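Local coordinates for (S)-ureidoglycine aminohydrolase (Escherichia coli, PDB 1RC6), which catalyses the manganese-dependent hydrolysis of (S)-ureidoglycine to (S)-ureidoglycolate and ammonia, a deamination step in the breakdown of allantoin, at residues 106-111 with 169-174. Sequence-based numbering, arbitrary orientation.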
ATOM      1  N   GLY A 106       8.709  -2.868  -8.171  1.00 35.93           N
ATOM      2  CA  GLY A 106       7.472  -2.777  -8.921  1.00 33.54           C
ATOM      3  C   GLY A 106       6.747  -4.109  -9.007  1.00 31.92           C
ATOM      4  O   GLY A 106       5.610  -4.170  -9.459  1.00 31.88           O
ATOM      5  N   GLY A 107       7.400  -5.183  -8.578  1.00 34.18           N
ATOM      6  CA  GLY A 107       6.760  -6.483  -8.624  1.00 34.28           C
ATOM      7  C   GLY A 107       5.654  -6.544  -7.591  1.00 35.37           C
ATOM      8  O   GLY A 107       5.808  -6.009  -6.496  1.00 36.51           O
ATOM      9  N   TYR A 108       4.535  -7.182  -7.927  1.00 33.78           N
ATOM     10  CA  TYR A 108       3.435  -7.280  -6.993  1.00 32.22           C
ATOM     11  C   TYR A 108       2.806  -8.660  -6.998  1.00 33.29           C
ATOM     12  O   TYR A 108       2.950  -9.424  -7.965  1.00 34.87           O
ATOM     13  CB  TYR A 108       2.364  -6.242  -7.314  1.00 30.40           C
ATOM     14  CG  TYR A 108       1.583  -6.488  -8.595  1.00 34.03           C
ATOM     15  CD1 TYR A 108       2.088  -6.099  -9.836  1.00 35.86           C
ATOM     16  CD2 TYR A 108       0.316  -7.069  -8.556  1.00 35.19           C
ATOM     17  CE1 TYR A 108       1.342  -6.276 -11.007  1.00 35.20           C
ATOM     18  CE2 TYR A 108      -0.432  -7.248  -9.710  1.00 36.66           C
ATOM     19  CZ  TYR A 108       0.083  -6.848 -10.935  1.00 37.69           C
ATOM     20  OH  TYR A 108      -0.687  -7.006 -12.073  1.00 39.88           O
ATOM     21  N   LEU A 109       2.103  -8.973  -5.912  1.00 30.24           N
ATOM     22  CA  LEU A 109       1.424 -10.246  -5.773  1.00 29.30           C
ATOM     23  C   LEU A 109       0.148 -10.141  -4.941  1.00 29.89           C
ATOM     24  O   LEU A 109       0.184  -9.734  -3.778  1.00 30.12           O
ATOM     25  CB  LEU A 109       2.339 -11.285  -5.124  1.00 27.81           C
ATOM     26  CG  LEU A 109       1.602 -12.575  -4.736  1.00 28.99           C
ATOM     27  CD1 LEU A 109       1.060 -13.255  -5.978  1.00 31.02           C
ATOM     28  CD2 LEU A 109       2.539 -13.501  -3.996  1.00 30.19           C
ATOM     29  N   TYR A 110      -0.974 -10.520  -5.547  1.00 23.90           N
ATOM     30  CA  TYR A 110      -2.260 -10.528  -4.862  1.00 24.28           C
ATOM     31  C   TYR A 110      -2.667 -11.975  -4.600  1.00 24.20           C
ATOM     32  O   TYR A 110      -2.487 -12.842  -5.448  1.00 24.37           O
ATOM     33  CB  TYR A 110      -3.350  -9.846  -5.705  1.00 30.36           C
ATOM     34  CG  TYR A 110      -4.745 -10.121  -5.171  1.00 31.45           C
ATOM     35  CD1 TYR A 110      -5.405 -11.303  -5.477  1.00 32.67           C
ATOM     36  CD2 TYR A 110      -5.354  -9.253  -4.259  1.00 32.48           C
ATOM     37  CE1 TYR A 110      -6.624 -11.630  -4.882  1.00 32.78           C
ATOM     38  CE2 TYR A 110      -6.571  -9.567  -3.662  1.00 31.05           C
ATOM     39  CZ  TYR A 110      -7.198 -10.763  -3.975  1.00 30.80           C
ATOM     40  OH  TYR A 110      -8.377 -11.109  -3.360  1.00 27.75           O
ATOM     41  N   CYS A 111      -3.217 -12.233  -3.426  1.00 24.97           N
ATOM     42  CA  CYS A 111      -3.674 -13.572  -3.081  1.00 27.25           C
ATOM     43  C   CYS A 111      -5.128 -13.560  -2.629  1.00 26.94           C
ATOM     44  O   CYS A 111      -5.499 -12.817  -1.717  1.00 29.71           O
ATOM     45  CB  CYS A 111      -2.833 -14.174  -1.954  1.00 34.41           C
ATOM     46  SG  CYS A 111      -1.149 -14.634  -2.409  1.00 39.18           S
ATOM     47  N   ASP A 169      -3.783   0.443 -12.637  1.00 38.88           N
ATOM     48  CA  ASP A 169      -4.734  -0.422 -11.959  1.00 39.61           C
ATOM     49  C   ASP A 169      -4.045  -1.776 -11.827  1.00 37.90           C
ATOM     50  O   ASP A 169      -3.703  -2.415 -12.822  1.00 41.05           O
ATOM     51  CB  ASP A 169      -6.025  -0.553 -12.759  1.00 53.88           C
ATOM     52  CG  ASP A 169      -6.743   0.766 -12.923  1.00 58.75           C
ATOM     53  OD1 ASP A 169      -6.333   1.743 -12.257  1.00 61.12           O
ATOM     54  OD2 ASP A 169      -7.720   0.822 -13.711  1.00 63.33           O
ATOM     55  N   PHE A 170      -3.838  -2.203 -10.586  1.00 38.70           N
ATOM     56  CA  PHE A 170      -3.151  -3.450 -10.299  1.00 34.82           C
ATOM     57  C   PHE A 170      -3.971  -4.712 -10.397  1.00 32.69           C
ATOM     58  O   PHE A 170      -3.434  -5.769 -10.691  1.00 31.85           O
ATOM     59  CB  PHE A 170      -2.564  -3.383  -8.898  1.00 34.35           C
ATOM     60  CG  PHE A 170      -1.238  -2.717  -8.834  1.00 31.37           C
ATOM     61  CD1 PHE A 170      -0.076  -3.455  -8.937  1.00 29.13           C
ATOM     62  CD2 PHE A 170      -1.146  -1.341  -8.666  1.00 32.99           C
ATOM     63  CE1 PHE A 170       1.168  -2.832  -8.875  1.00 29.59           C
ATOM     64  CE2 PHE A 170       0.097  -0.709  -8.604  1.00 32.58           C
ATOM     65  CZ  PHE A 170       1.256  -1.458  -8.710  1.00 26.99           C
ATOM     66  N   LEU A 171      -5.267  -4.608 -10.145  1.00 28.19           N
ATOM     67  CA  LEU A 171      -6.124  -5.779 -10.136  1.00 29.50           C
ATOM     68  C   LEU A 171      -7.263  -5.738 -11.127  1.00 31.48           C
ATOM     69  O   LEU A 171      -7.598  -4.697 -11.662  1.00 30.56           O
ATOM     70  CB  LEU A 171      -6.687  -5.968  -8.717  1.00 32.23           C
ATOM     71  CG  LEU A 171      -5.895  -6.764  -7.667  1.00 31.38           C
ATOM     72  CD1 LEU A 171      -4.393  -6.643  -7.883  1.00 29.08           C
ATOM     73  CD2 LEU A 171      -6.292  -6.291  -6.283  1.00 31.21           C
ATOM     74  N   PRO A 172      -7.874  -6.896 -11.396  1.00 39.49           N
ATOM     75  CA  PRO A 172      -8.997  -6.952 -12.339  1.00 43.05           C
ATOM     76  C   PRO A 172     -10.174  -6.160 -11.757  1.00 44.18           C
ATOM     77  O   PRO A 172     -10.310  -6.066 -10.542  1.00 42.58           O
ATOM     78  CB  PRO A 172      -9.296  -8.456 -12.428  1.00 23.68           C
ATOM     79  CG  PRO A 172      -7.981  -9.089 -12.143  1.00 22.18           C
ATOM     80  CD  PRO A 172      -7.443  -8.253 -11.009  1.00 24.25           C
ATOM     81  N   LYS A 173     -11.021  -5.608 -12.616  1.00 35.63           N
ATOM     82  CA  LYS A 173     -12.178  -4.831 -12.173  1.00 40.98           C
ATOM     83  C   LYS A 173     -13.409  -5.690 -11.885  1.00 41.08           C
ATOM     84  O   LYS A 173     -14.364  -5.215 -11.291  1.00 44.11           O
ATOM     85  CB  LYS A 173     -12.541  -3.795 -13.236  1.00 52.32           C
ATOM     86  CG  LYS A 173     -11.343  -3.076 -13.828  1.00 59.46           C
ATOM     87  CD  LYS A 173     -10.736  -2.084 -12.857  1.00 65.99           C
ATOM     88  CE  LYS A 173     -11.320  -0.700 -13.074  1.00 71.00           C
ATOM     89  NZ  LYS A 173     -10.959  -0.149 -14.415  1.00 73.64           N
ATOM     90  N   GLU A 174     -13.392  -6.947 -12.313  1.00 37.65           N
ATOM     91  CA  GLU A 174     -14.516  -7.859 -12.102  1.00 37.96           C
ATOM     92  C   GLU A 174     -14.999  -7.937 -10.653  1.00 33.49           C
ATOM     93  O   GLU A 174     -14.206  -7.897  -9.709  1.00 33.83           O
ATOM     94  CB  GLU A 174     -14.153  -9.276 -12.582  1.00 51.89           C
ATOM     95  CG  GLU A 174     -14.253  -9.506 -14.083  1.00 69.45           C
ATOM     96  CD  GLU A 174     -13.403  -8.542 -14.896  1.00 80.52           C
ATOM     97  OE1 GLU A 174     -12.169  -8.506 -14.693  1.00 86.64           O
ATOM     98  OE2 GLU A 174     -13.972  -7.821 -15.746  1.00 88.71           O
TER
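F170 meets Y108 in a T-shaped stack: the phenylalanine ring stands on the tyrosine, planes at 90° and centroids 4.8 Å apart. The touching edge is CD1 and CE1, with F170 CD1 poised over the centre of the Y108 ring and 3.5 Å from Y108 CG. With CG between its backbone N and carbonyl carbon (chi1 70°), Y108 carries its ring out beside the loop, where one face meets the F170 edge. Behind the contact, F170 also packs on M181 and I183 of strand 179-186, while Y108 and Y110 come from strand 107-111 of the N-terminal cupin sheet. With an alanine at Y108, the F170 edge is likely to lose the ring face it stands on, opening a gap between strand 107-111 and the loop 169-174. Next along the loop, L171 turns to the other tyrosine of the strand. Its CD2 lies 3.7 Å from Y110 CD2, and its CD1 comes 4.0 Å from Y110 CB, the two side chains crossing at about a right angle. Y110 reaches past the leucine to hydrogen-bond E82 through its hydroxyl. No salt bridge crosses this buried seam between the two cupin domains, consistent with its relying mainly on apolar and aromatic packing.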